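Local coordinates for programmed cell death 6-interacting protein (Homo sapiens, PDB 5WA1) that recruits ESCRT-III proteins of the CHMP4 family through its Bro1 domain, serving multivesicular body biogenesis, membrane repair and cytokinesis, at residues 319-322 and 323-326; 71-74 and 75-79; 247-250 and 251-255; 180-183 and 184-188; 168-171 and 172-176. All coordinates share one frame; numbering follows the deposited sequence.

Contact 1 of 5, residues 319-322 and 323-326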
loop_
_atom_site.group_PDB
_atom_site.type_symbol
_atom_site.label_atom_id
_atom_site.label_comp_id
_atom_site.label_asym_id
_atom_site.label_seq_id
_atom_site.Cartn_x
_atom_site.Cartn_y
_atom_site.Cartn_z
ATOM N N LYS A 319 -5.265 -8.855 23.221
ATOM C CA LYS A 319 -5.459 -9.111 24.648
ATOM C C LYS A 319 -5.206 -7.860 25.480
ATOM O O LYS A 319 -5.990 -7.534 26.380
ATOM C CB LYS A 319 -4.557 -10.248 25.130
ATOM C CG LYS A 319 -4.609 -10.437 26.646
ATOM C CD LYS A 319 -3.578 -11.436 27.148
ATOM C CE LYS A 319 -3.481 -11.412 28.666
ATOM N NZ LYS A 319 -4.794 -11.679 29.317
ATOM N N ASP A 320 -4.113 -7.147 25.197
ATOM C CA ASP A 320 -3.773 -5.964 25.984
ATOM C C ASP A 320 -4.818 -4.867 25.819
ATOM O O ASP A 320 -5.230 -4.235 26.802
ATOM C CB ASP A 320 -2.386 -5.458 25.582
ATOM C CG ASP A 320 -1.264 -6.361 26.077
ATOM O OD1 ASP A 320 -1.556 -7.491 26.526
ATOM O OD2 ASP A 320 -0.090 -5.941 26.011
ATOM N N PHE A 321 -5.253 -4.625 24.580
ATOM C CA PHE A 321 -6.324 -3.667 24.326
ATOM C C PHE A 321 -7.615 -4.088 25.020
ATOM O O PHE A 321 -8.331 -3.249 25.588
ATOM C CB PHE A 321 -6.533 -3.540 22.819
ATOM C CG PHE A 321 -7.396 -2.386 22.406
ATOM C CD1 PHE A 321 -7.513 -1.258 23.198
ATOM C CD2 PHE A 321 -8.089 -2.436 21.209
ATOM C CE1 PHE A 321 -8.313 -0.198 22.801
ATOM C CE2 PHE A 321 -8.886 -1.380 20.804
ATOM C CZ PHE A 321 -9.000 -0.258 21.602
ATOM N N SER A 322 -7.922 -5.389 24.993
ATOM C CA SER A 322 -9.140 -5.887 25.626
ATOM C C SER A 322 -9.136 -5.621 27.128
ATOM O O SER A 322 -10.151 -5.198 27.697
ATOM C CB SER A 322 -9.291 -7.379 25.347
ATOM O OG SER A 322 -10.560 -7.842 25.756
ATOM N N ASP A 323 -7.996 -5.865 27.785
ATOM C CA ASP A 323 -7.872 -5.618 29.220
ATOM C C ASP A 323 -7.975 -4.134 29.542
ATOM O O ASP A 323 -8.562 -3.753 30.563
ATOM C CB ASP A 323 -6.543 -6.172 29.728
ATOM C CG ASP A 323 -6.442 -7.674 29.584
ATOM O OD1 ASP A 323 -7.496 -8.331 29.457
ATOM O OD2 ASP A 323 -5.307 -8.198 29.594
ATOM N N LYS A 324 -7.391 -3.281 28.698
ATOM C CA LYS A 324 -7.482 -1.841 28.912
ATOM C C LYS A 324 -8.932 -1.377 28.859
ATOM O O LYS A 324 -9.386 -0.610 29.717
ATOM C CB LYS A 324 -6.633 -1.112 27.872
ATOM C CG LYS A 324 -6.582 0.393 28.048
ATOM C CD LYS A 324 -5.520 1.020 27.146
ATOM C CE LYS A 324 -5.833 0.827 25.673
ATOM N NZ LYS A 324 -4.750 1.363 24.796
ATOM N N ILE A 325 -9.679 -1.852 27.864
ATOM C CA ILE A 325 -11.086 -1.481 27.720
ATOM C C ILE A 325 -11.881 -1.945 28.927
ATOM O O ILE A 325 -12.661 -1.187 29.516
ATOM C CB ILE A 325 -11.661 -2.069 26.418
ATOM C CG1 ILE A 325 -11.017 -1.428 25.197
ATOM C CG2 ILE A 325 -13.192 -1.923 26.379
ATOM C CD1 ILE A 325 -11.324 -2.191 23.899
ATOM N N ASN A 326 -11.699 -3.205 29.312
ATOM C CA ASN A 326 -12.532 -3.758 30.367
ATOM C C ASN A 326 -12.137 -3.235 31.742
ATOM O O ASN A 326 -12.995 -3.118 32.619
ATOM C CB ASN A 326 -12.499 -5.283 30.289
ATOM C CG ASN A 326 -13.274 -5.807 29.085
ATOM O OD1 ASN A 326 -14.503 -5.790 29.074
ATOM N ND2 ASN A 326 -12.558 -6.239 28.053
#
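S322 O accepts two N-H groups from one residue, N326. The backbone N326 N reaches S322 O at 3.0 Å, as expected in an alpha-helix. The side-chain N326 ND2 approaches S322 O at 2.6 Å, from the opposite face of the carbonyl. This second bond is short and bent, with an N-H...O angle of 141°. ND2 stands well above the carbonyl plane and does not lie on a lone pair. With CG beside its own backbone N (chi1 -72°), the asparagine amide folds back against the preceding turn.

K319 and D323 form an i to i+4 salt bridge, NZ to OD2 at 3.5 Å. The lysine chain runs extended to CE and bends only at its last torsion. That bend carries NZ to the carboxylate. The same two residues are joined through D323 N and K319 O.

The F321 ring projects from helix 319-340 into the interface with neighbouring helices. I325 CD1 sits over one face, 3.8 Å from the ring centroid, a CH-pi contact close to the ring normal. K324 CE meets the ring at its edge, 3.6 Å from F321 CD1.

These are the first turns of helix 319-340 in the Bro1 domain. F321 and I325 pack on I305 of helix 291-311. F321 also touches A275 and N276 of helix 262-287, and K324 rests on its Y279. The contact thus splits into an apolar, buried side round F321 and I325 and a polar side. There, the negative charge of D323 would probably suit both K319 and the N-terminal end of the helix.

Contact 2 of 5, residues 71-74 and 75-79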
loop_
_atom_site.group_PDB
_atom_site.type_symbol
_atom_site.label_atom_id
_atom_site.label_comp_id
_atom_site.label_asym_id
_atom_site.label_seq_id
_atom_site.Cartn_x
_atom_site.Cartn_y
_atom_site.Cartn_z
ATOM N N ARG A 71 17.980 -3.747 -16.051
ATOM C CA ARG A 71 16.831 -4.638 -15.914
ATOM C C ARG A 71 17.177 -5.838 -15.045
ATOM O O ARG A 71 16.404 -6.222 -14.162
ATOM C CB ARG A 71 16.334 -5.103 -17.290
ATOM C CG ARG A 71 15.066 -5.942 -17.173
ATOM C CD ARG A 71 14.550 -6.489 -18.497
ATOM N NE ARG A 71 13.146 -6.870 -18.358
ATOM C CZ ARG A 71 12.724 -8.074 -17.984
ATOM N NH1 ARG A 71 11.422 -8.319 -17.879
ATOM N NH2 ARG A 71 13.596 -9.043 -17.731
ATOM N N ARG A 72 18.339 -6.455 -15.292
ATOM C CA ARG A 72 18.752 -7.596 -14.483
ATOM C C ARG A 72 18.846 -7.220 -13.005
ATOM O O ARG A 72 18.438 -7.998 -12.133
ATOM C CB ARG A 72 20.086 -8.147 -14.988
ATOM C CG ARG A 72 20.031 -8.718 -16.406
ATOM C CD ARG A 72 21.289 -9.513 -16.744
ATOM N NE ARG A 72 22.477 -8.669 -16.857
ATOM C CZ ARG A 72 22.884 -8.096 -17.985
ATOM N NH1 ARG A 72 22.201 -8.274 -19.109
ATOM N NH2 ARG A 72 23.977 -7.342 -17.993
ATOM N N ALA A 73 19.358 -6.024 -12.707
ATOM C CA ALA A 73 19.456 -5.597 -11.312
ATOM C C ALA A 73 18.091 -5.266 -10.709
ATOM O O ALA A 73 17.890 -5.449 -9.503
ATOM C CB ALA A 73 20.391 -4.395 -11.202
ATOM N N ALA A 74 17.144 -4.777 -11.513
ATOM C CA ALA A 74 15.848 -4.362 -10.979
ATOM C C ALA A 74 14.875 -5.521 -10.803
ATOM O O ALA A 74 14.085 -5.521 -9.853
ATOM C CB ALA A 74 15.203 -3.305 -11.882
ATOM N N VAL A 75 14.884 -6.505 -11.707
ATOM C CA VAL A 75 13.868 -7.547 -11.691
ATOM C C VAL A 75 14.446 -8.952 -11.764
ATOM O O VAL A 75 13.681 -9.917 -11.810
ATOM C CB VAL A 75 12.824 -7.340 -12.812
ATOM C CG1 VAL A 75 12.033 -6.047 -12.571
ATOM C CG2 VAL A 75 13.478 -7.324 -14.181
ATOM N N GLY A 76 15.770 -9.108 -11.762
ATOM C CA GLY A 76 16.358 -10.431 -11.846
ATOM C C GLY A 76 16.746 -11.041 -10.512
ATOM O O GLY A 76 16.829 -12.267 -10.392
ATOM N N ARG A 77 16.991 -10.203 -9.505
ATOM C CA ARG A 77 17.434 -10.662 -8.191
ATOM C C ARG A 77 16.345 -10.404 -7.159
ATOM O O ARG A 77 16.156 -9.253 -6.735
ATOM C CB ARG A 77 18.729 -9.952 -7.781
ATOM C CG ARG A 77 19.771 -9.854 -8.874
ATOM C CD ARG A 77 20.778 -8.763 -8.554
ATOM N NE ARG A 77 21.657 -8.484 -9.687
ATOM C CZ ARG A 77 22.484 -7.444 -9.757
ATOM N NH1 ARG A 77 22.543 -6.576 -8.754
ATOM N NH2 ARG A 77 23.245 -7.271 -10.827
ATOM N N PRO A 78 15.592 -11.438 -6.715
ATOM C CA PRO A 78 14.607 -11.241 -5.627
ATOM C C PRO A 78 15.275 -11.177 -4.255
ATOM O O PRO A 78 15.349 -12.145 -3.496
ATOM C CB PRO A 78 13.697 -12.464 -5.775
ATOM C CG PRO A 78 14.594 -13.520 -6.342
ATOM C CD PRO A 78 15.565 -12.810 -7.251
ATOM N N LEU A 79 15.787 -9.994 -3.922
ATOM C CA LEU A 79 16.498 -9.786 -2.668
ATOM C C LEU A 79 16.413 -8.314 -2.280
ATOM O O LEU A 79 15.921 -7.477 -3.040
ATOM C CB LEU A 79 17.962 -10.247 -2.774
ATOM C CG LEU A 79 18.286 -11.734 -2.995
ATOM C CD1 LEU A 79 19.775 -11.973 -3.218
ATOM C CD2 LEU A 79 17.783 -12.576 -1.829
#
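The guanidinium groups of R71 and R77 each have a neighbour on one face. V75 CG2 lies over the centre of the R71 group, 3.9 Å from CZ. A73 CA lies over the centre of the R77 group, also 3.9 Å from CZ. R77 NH1 reaches A73 CB as well. Both arginines therefore cover short apolar groups with the flat of the guanidinium.

The R71 chain is extended, with CG anti to the backbone N (chi1 -175°). It crosses the V75 side chain at a slant, and R71 CG meets V75 CG2 at 3.7 Å. That methyl is held between the backbone N and the carbonyl carbon of its own residue, the crowded position, and it also presses on R71 O. R77 comes back from beyond the helix end, its chain extended, to lie over the last turn.

The backbone ends the helix here. V75 N bonds to R71 O at 2.9 Å, a regular helical bond. G76 N bonds to R72 O at the same length, but with an N-H...O angle of only 132°, and from above the carbonyl plane. After that the chain leaves the helix. P78 is the centre of an inverse gamma turn, with a weak bond from L79 N to R77 O.

Each nitrogen of the R71 guanidinium has a partner: NE forms a salt bridge with E140, NH1 bonds to T33 and NH2 to the carbonyl of S34. The contact closes helix 56-75 ahead of helix 83-97. A74 packs on Y92 and V75 on L89 of that next helix, while R71 and V75 both touch W116 on strand 114-117.

Contact 3 of 5, residues 247-250 and 251-255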
loop_
_atom_site.group_PDB
_atom_site.type_symbol
_atom_site.label_atom_id
_atom_site.label_comp_id
_atom_site.label_asym_id
_atom_site.label_seq_id
_atom_site.Cartn_x
_atom_site.Cartn_y
_atom_site.Cartn_z
ATOM N N ASP A 247 -14.035 -0.629 3.481
ATOM C CA ASP A 247 -14.169 -0.609 2.028
ATOM C C ASP A 247 -13.294 -1.678 1.385
ATOM O O ASP A 247 -13.718 -2.351 0.440
ATOM C CB ASP A 247 -13.801 0.773 1.481
ATOM C CG ASP A 247 -14.870 1.824 1.742
ATOM O OD1 ASP A 247 -15.992 1.460 2.149
ATOM O OD2 ASP A 247 -14.589 3.019 1.523
ATOM N N ALA A 248 -12.073 -1.854 1.894
ATOM C CA ALA A 248 -11.167 -2.849 1.330
ATOM C C ALA A 248 -11.699 -4.267 1.515
ATOM O O ALA A 248 -11.700 -5.065 0.568
ATOM C CB ALA A 248 -9.785 -2.707 1.956
ATOM N N PHE A 249 -12.141 -4.617 2.733
ATOM C CA PHE A 249 -12.593 -5.991 2.934
ATOM C C PHE A 249 -13.877 -6.265 2.156
ATOM O O PHE A 249 -14.077 -7.384 1.671
ATOM C CB PHE A 249 -12.708 -6.295 4.439
ATOM C CG PHE A 249 -14.101 -6.261 4.996
ATOM C CD1 PHE A 249 -14.937 -7.360 4.894
ATOM C CD2 PHE A 249 -14.545 -5.154 5.705
ATOM C CE1 PHE A 249 -16.215 -7.338 5.425
ATOM C CE2 PHE A 249 -15.827 -5.121 6.256
ATOM C CZ PHE A 249 -16.661 -6.214 6.115
ATOM N N LYS A 250 -14.717 -5.248 1.956
ATOM C CA LYS A 250 -15.908 -5.446 1.138
ATOM C C LYS A 250 -15.555 -5.755 -0.312
ATOM O O LYS A 250 -16.287 -6.493 -0.976
ATOM C CB LYS A 250 -16.825 -4.224 1.227
ATOM C CG LYS A 250 -17.556 -4.115 2.554
ATOM C CD LYS A 250 -18.327 -2.807 2.689
ATOM C CE LYS A 250 -18.994 -2.686 4.066
ATOM N NZ LYS A 250 -18.026 -2.605 5.215
ATOM N N GLN A 251 -14.441 -5.220 -0.826
ATOM C CA GLN A 251 -14.022 -5.586 -2.179
ATOM C C GLN A 251 -13.441 -6.994 -2.244
ATOM O O GLN A 251 -13.357 -7.564 -3.332
ATOM C CB GLN A 251 -12.995 -4.582 -2.715
ATOM C CG GLN A 251 -13.535 -3.169 -2.829
ATOM C CD GLN A 251 -12.474 -2.174 -3.226
ATOM O OE1 GLN A 251 -11.350 -2.548 -3.550
ATOM N NE2 GLN A 251 -12.824 -0.894 -3.198
ATOM N N CYS A 252 -13.041 -7.560 -1.108
ATOM C CA CYS A 252 -12.534 -8.924 -1.043
ATOM C C CYS A 252 -13.603 -9.945 -0.710
ATOM O O CYS A 252 -13.320 -11.147 -0.780
ATOM C CB CYS A 252 -11.443 -9.044 0.019
ATOM S SG CYS A 252 -10.061 -8.033 -0.301
ATOM N N GLN A 253 -14.811 -9.492 -0.366
ATOM C CA GLN A 253 -15.817 -10.378 0.210
ATOM C C GLN A 253 -16.097 -11.576 -0.682
ATOM O O GLN A 253 -16.234 -12.706 -0.194
ATOM C CB GLN A 253 -17.109 -9.603 0.464
ATOM C CG GLN A 253 -17.379 -9.293 1.904
ATOM C CD GLN A 253 -18.746 -8.686 2.077
ATOM O OE1 GLN A 253 -19.383 -8.288 1.097
ATOM N NE2 GLN A 253 -19.217 -8.620 3.316
ATOM N N TYR A 254 -16.192 -11.354 -1.990
ATOM C CA TYR A 254 -16.599 -12.395 -2.917
ATOM C C TYR A 254 -15.475 -12.794 -3.867
ATOM O O TYR A 254 -15.735 -13.469 -4.863
ATOM C CB TYR A 254 -17.833 -11.937 -3.700
ATOM C CG TYR A 254 -19.008 -11.565 -2.812
ATOM C CD1 TYR A 254 -19.813 -12.543 -2.250
ATOM C CD2 TYR A 254 -19.297 -10.236 -2.528
ATOM C CE1 TYR A 254 -20.888 -12.209 -1.432
ATOM C CE2 TYR A 254 -20.366 -9.891 -1.707
ATOM C CZ TYR A 254 -21.161 -10.886 -1.166
ATOM O OH TYR A 254 -22.228 -10.555 -0.358
ATOM N N LYS A 255 -14.238 -12.401 -3.569
ATOM C CA LYS A 255 -13.082 -12.674 -4.412
ATOM C C LYS A 255 -12.086 -13.521 -3.635
ATOM O O LYS A 255 -11.932 -13.357 -2.423
ATOM C CB LYS A 255 -12.407 -11.372 -4.865
ATOM C CG LYS A 255 -13.336 -10.369 -5.533
ATOM C CD LYS A 255 -13.297 -10.496 -7.045
ATOM C CE LYS A 255 -14.160 -9.443 -7.712
ATOM N NZ LYS A 255 -14.246 -9.647 -9.188
#
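F249 and Q253 meet through unusual first torsions, 102° for the phenylalanine and -106° for the glutamine, both well off the staggered values. They bring F249 CE1 to within 3.9 Å of Q253 NE2. The ring and amide planes stand nearly perpendicular, 84° apart, and the approach is oblique. Both residues also touch a crystal neighbour, which may affect these torsions.

Q251 takes an ordinary torsion, CG beside its backbone N. Its CG rests 3.4 Å from D247 O, and its OE1 is bonded to T207 of helix 202-226.

This is the C-terminal end of helix 231-252, where the alpha-helical bonding gives way. Q251 N still bonds to D247 O at 3.2 Å, with a weak second bond to A248 O. One residue on, the stronger bond has shifted to i to i+3: C252 N reaches F249 O at 3.0 Å, from far above the carbonyl plane, while its bond to A248 O is weak. Q253 N continues the tighter pattern with a weak bond to K250 O.

A type I beta turn follows from C252 to K255, closed by K255 N to C252 O at 3.2 Å. The C252 side chain packs on F263 and L266 of helix 262-287 and on T207.

Contact 4 of 5, residues 180-183 and 184-188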
loop_
_atom_site.group_PDB
_atom_site.type_symbol
_atom_site.label_atom_id
_atom_site.label_comp_id
_atom_site.label_asym_id
_atom_site.label_seq_id
_atom_site.Cartn_x
_atom_site.Cartn_y
_atom_site.Cartn_z
ATOM N N ALA A 180 0.760 3.859 -6.744
ATOM C CA ALA A 180 1.294 3.085 -7.858
ATOM C C ALA A 180 0.336 1.975 -8.274
ATOM O O ALA A 180 0.138 1.751 -9.471
ATOM C CB ALA A 180 2.666 2.508 -7.498
ATOM N N PHE A 181 -0.271 1.271 -7.306
ATOM C CA PHE A 181 -1.310 0.307 -7.659
ATOM C C PHE A 181 -2.467 1.001 -8.359
ATOM O O PHE A 181 -3.048 0.459 -9.306
ATOM C CB PHE A 181 -1.820 -0.433 -6.418
ATOM C CG PHE A 181 -0.850 -1.439 -5.860
ATOM C CD1 PHE A 181 -0.254 -2.386 -6.677
ATOM C CD2 PHE A 181 -0.547 -1.440 -4.497
ATOM C CE1 PHE A 181 0.639 -3.320 -6.156
ATOM C CE2 PHE A 181 0.347 -2.363 -3.971
ATOM C CZ PHE A 181 0.936 -3.310 -4.794
ATOM N N LEU A 182 -2.805 2.215 -7.914
ATOM C CA LEU A 182 -3.906 2.947 -8.537
ATOM C C LEU A 182 -3.547 3.389 -9.948
ATOM O O LEU A 182 -4.406 3.392 -10.843
ATOM C CB LEU A 182 -4.282 4.153 -7.684
ATOM C CG LEU A 182 -5.505 4.904 -8.187
ATOM C CD1 LEU A 182 -6.719 3.991 -8.132
ATOM C CD2 LEU A 182 -5.723 6.154 -7.365
ATOM N N HIS A 183 -2.291 3.785 -10.171
ATOM C CA HIS A 183 -1.863 4.113 -11.529
ATOM C C HIS A 183 -1.973 2.901 -12.445
ATOM O O HIS A 183 -2.379 3.027 -13.606
ATOM C CB HIS A 183 -0.432 4.653 -11.523
ATOM C CG HIS A 183 -0.023 5.273 -12.823
ATOM N ND1 HIS A 183 0.893 4.690 -13.671
ATOM C CD2 HIS A 183 -0.405 6.427 -13.418
ATOM C CE1 HIS A 183 1.056 5.455 -14.734
ATOM N NE2 HIS A 183 0.279 6.516 -14.607
ATOM N N ILE A 184 -1.621 1.714 -11.942
ATOM C CA ILE A 184 -1.772 0.511 -12.755
ATOM C C ILE A 184 -3.241 0.273 -13.076
ATOM O O ILE A 184 -3.595 -0.079 -14.208
ATOM C CB ILE A 184 -1.148 -0.707 -12.053
ATOM C CG1 ILE A 184 0.332 -0.459 -11.766
ATOM C CG2 ILE A 184 -1.306 -1.961 -12.912
ATOM C CD1 ILE A 184 0.983 -1.580 -11.017
ATOM N N LYS A 185 -4.117 0.464 -12.086
ATOM C CA LYS A 185 -5.548 0.269 -12.308
ATOM C C LYS A 185 -6.046 1.102 -13.484
ATOM O O LYS A 185 -6.805 0.610 -14.331
ATOM C CB LYS A 185 -6.324 0.617 -11.038
ATOM C CG LYS A 185 -7.837 0.575 -11.211
ATOM C CD LYS A 185 -8.562 0.907 -9.921
ATOM C CE LYS A 185 -10.065 0.922 -10.138
ATOM N NZ LYS A 185 -10.786 1.507 -8.987
ATOM N N GLU A 186 -5.603 2.355 -13.572
ATOM C CA GLU A 186 -6.133 3.287 -14.555
ATOM C C GLU A 186 -5.490 3.161 -15.932
ATOM O O GLU A 186 -6.016 3.727 -16.894
ATOM C CB GLU A 186 -5.970 4.715 -14.031
ATOM C CG GLU A 186 -6.725 4.969 -12.740
ATOM C CD GLU A 186 -6.376 6.302 -12.108
ATOM O OE1 GLU A 186 -5.203 6.724 -12.208
ATOM O OE2 GLU A 186 -7.278 6.928 -11.508
ATOM N N THR A 187 -4.381 2.432 -16.065
ATOM C CA THR A 187 -3.631 2.423 -17.313
ATOM C C THR A 187 -3.371 1.040 -17.888
ATOM O O THR A 187 -3.012 0.950 -19.065
ATOM C CB THR A 187 -2.277 3.130 -17.129
ATOM O OG1 THR A 187 -1.489 2.417 -16.166
ATOM C CG2 THR A 187 -2.478 4.564 -16.651
ATOM N N VAL A 188 -3.550 -0.033 -17.113
ATOM C CA VAL A 188 -3.092 -1.348 -17.550
ATOM C C VAL A 188 -3.849 -1.824 -18.788
ATOM O O VAL A 188 -3.275 -2.510 -19.644
ATOM C CB VAL A 188 -3.201 -2.359 -16.389
ATOM C CG1 VAL A 188 -4.653 -2.567 -15.981
ATOM C CG2 VAL A 188 -2.533 -3.681 -16.753
#
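H183 O accepts a hydrogen bond from the T187 hydroxyl within helix 164-191, one of the long helices of the Bro1 domain. T187 OG1 lies 2.8 Å from H183 O, tilted out of the carbonyl plane. The torsion that allows this puts OG1 between the backbone N and the carbonyl carbon (chi1 63°). H183 O also receives a weak bond from E186 N.

The carbonyls before it are served in the usual alpha-helical way. I184 N bonds to A180 O and K185 N to F181 O, each at 3.0 Å. E186 N to L182 O is longer, 3.2 Å. I184 O takes two donors, V188 N at 2.9 Å and T187 N at 3.2 Å. The helix is locally distorted round T187, and the hydroxyl bond falls at this point.

L182 CD1 touches K185 CD, the two side chains crossing at an angle. F181 stacks edge-to-face with F146 of helix 137-157, and A180 packs on L145 and A149 of the same helix.

H183 ND1 is buried here and has no polar partner in the model. The same ring carries T187 CG2 over one face, 4.1 Å from the ring centroid and offset toward the rim on the NE2 side.

Contact 5 of 5, residues 168-171 and 172-176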
loop_
_atom_site.group_PDB
_atom_site.type_symbol
_atom_site.label_atom_id
_atom_site.label_comp_id
_atom_site.label_asym_id
_atom_site.label_seq_id
_atom_site.Cartn_x
_atom_site.Cartn_y
_atom_site.Cartn_z
ATOM N N LYS A 168 7.384 7.333 9.753
ATOM C CA LYS A 168 7.379 8.209 8.585
ATOM C C LYS A 168 7.736 7.447 7.311
ATOM O O LYS A 168 7.142 7.689 6.252
ATOM C CB LYS A 168 8.340 9.376 8.815
ATOM C CG LYS A 168 8.270 10.486 7.777
ATOM C CD LYS A 168 8.722 11.839 8.359
ATOM C CE LYS A 168 10.110 11.769 8.982
ATOM N NZ LYS A 168 10.667 13.118 9.350
ATOM N N ILE A 169 8.696 6.521 7.390
ATOM C CA ILE A 169 9.014 5.685 6.231
ATOM C C ILE A 169 7.790 4.877 5.805
ATOM O O ILE A 169 7.451 4.806 4.617
ATOM C CB ILE A 169 10.213 4.770 6.540
ATOM C CG1 ILE A 169 11.492 5.594 6.673
ATOM C CG2 ILE A 169 10.346 3.680 5.465
ATOM C CD1 ILE A 169 12.709 4.807 7.144
ATOM N N ALA A 170 7.111 4.253 6.771
ATOM C CA ALA A 170 5.943 3.444 6.441
ATOM C C ALA A 170 4.829 4.294 5.846
ATOM O O ALA A 170 4.187 3.890 4.869
ATOM C CB ALA A 170 5.442 2.702 7.685
ATOM N N ALA A 171 4.583 5.475 6.417
ATOM C CA ALA A 171 3.530 6.339 5.893
ATOM C C ALA A 171 3.817 6.738 4.451
ATOM O O ALA A 171 2.919 6.713 3.600
ATOM C CB ALA A 171 3.386 7.586 6.766
ATOM N N LYS A 172 5.067 7.103 4.165
ATOM C CA LYS A 172 5.448 7.496 2.811
ATOM C C LYS A 172 5.356 6.322 1.843
ATOM O O LYS A 172 4.840 6.469 0.729
ATOM C CB LYS A 172 6.861 8.091 2.830
ATOM C CG LYS A 172 7.309 8.742 1.526
ATOM C CD LYS A 172 8.522 9.657 1.762
ATOM C CE LYS A 172 8.278 10.585 2.960
ATOM N NZ LYS A 172 9.486 11.371 3.350
ATOM N N HIS A 173 5.818 5.138 2.255
ATOM C CA HIS A 173 5.846 4.005 1.332
ATOM C C HIS A 173 4.456 3.418 1.075
ATOM O O HIS A 173 4.174 2.976 -0.050
ATOM C CB HIS A 173 6.807 2.940 1.860
ATOM C CG HIS A 173 8.252 3.251 1.588
ATOM N ND1 HIS A 173 8.848 4.429 1.985
ATOM C CD2 HIS A 173 9.212 2.542 0.949
ATOM C CE1 HIS A 173 10.115 4.427 1.610
ATOM N NE2 HIS A 173 10.361 3.295 0.979
ATOM N N TYR A 174 3.575 3.407 2.084
ATOM C CA TYR A 174 2.202 2.948 1.863
ATOM C C TYR A 174 1.455 3.872 0.914
ATOM O O TYR A 174 0.696 3.407 0.059
ATOM C CB TYR A 174 1.444 2.844 3.190
ATOM C CG TYR A 174 1.790 1.630 4.011
ATOM C CD1 TYR A 174 1.872 0.366 3.431
ATOM C CD2 TYR A 174 2.012 1.743 5.386
ATOM C CE1 TYR A 174 2.190 -0.753 4.196
ATOM C CE2 TYR A 174 2.330 0.638 6.148
ATOM C CZ TYR A 174 2.422 -0.605 5.544
ATOM O OH TYR A 174 2.739 -1.711 6.300
ATOM N N GLN A 175 1.670 5.184 1.030
ATOM C CA GLN A 175 1.007 6.107 0.115
ATOM C C GLN A 175 1.574 5.989 -1.295
ATOM O O GLN A 175 0.833 6.109 -2.278
ATOM C CB GLN A 175 1.125 7.535 0.638
ATOM C CG GLN A 175 0.242 7.776 1.868
ATOM C CD GLN A 175 0.407 9.175 2.409
ATOM O OE1 GLN A 175 -0.361 10.082 2.074
ATOM N NE2 GLN A 175 1.433 9.369 3.227
ATOM N N PHE A 176 2.883 5.757 -1.415
ATOM C CA PHE A 176 3.455 5.480 -2.727
ATOM C C PHE A 176 2.860 4.208 -3.322
ATOM O O PHE A 176 2.400 4.208 -4.468
ATOM C CB PHE A 176 4.978 5.361 -2.640
ATOM C CG PHE A 176 5.587 4.827 -3.904
ATOM C CD1 PHE A 176 5.821 5.669 -4.973
ATOM C CD2 PHE A 176 5.839 3.467 -4.053
ATOM C CE1 PHE A 176 6.351 5.174 -6.173
ATOM C CE2 PHE A 176 6.356 2.963 -5.242
ATOM C CZ PHE A 176 6.614 3.822 -6.297
#
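I169 and H173 lie side by side and point the same way. I169 CG2 sits over one face of the H173 imidazole, 4.2 Å from the ring centroid and 27° off the normal, a CH-pi contact. The methyl is nearest ND1 and CE1. With CG beside the backbone N (chi1 -79°), the imidazole lies back over the preceding turn. From there ND1 makes a weak, bent bond to I169 O at 3.0 Å. The backbone H173 N bonds to I169 O as well.

Q175 folds back in a similar way toward A171. Its NE2 bonds to A171 O at 3.1 Å, nearly straight at the hydrogen. The oxygen lies in the amide plane of Q175, but NE2 stands 65° above the carbonyl plane. Q175 N reaches A171 O at 3.2 Å from the opposite face.

The segments belong to helix 164-191, in the helical core of the Bro1 domain, which is TPR-related. This helix also faces the bound CHMP4C peptide. K168 and A171 pack on an aromatic side chain of the peptide, and K172 NZ makes a weak hydrogen bond to its backbone. The other amide atom of Q175, OE1, accepts from K360 N in the C-terminal part of the chain.

Y174 points to the buried side, where it packs on M212, Q215 and A216 of helix 202-226. Its CE2 touches A170 CB at 4.0 Å.

Overall arrangement
All five contacts are local, each within one continuous run of residues, and they follow one another without nesting or crossing. None closes a long loop. From the N terminus, contact 2 comes first, at the end of helix 56-75. Contacts 5 and 4 then share helix 164-191, adjoining in sequence, with centres about 18 Å apart. Contact 3 ends helix 231-252, its nearest atoms about 7 Å from contact 4. Contact 1 opens helix 319-340, and its centre lies about 45 Å from that of contact 2, across the middle of the chain. Helix 202-226 borders contacts 3, 4 and 5, and helix 262-287 borders contacts 1 and 3.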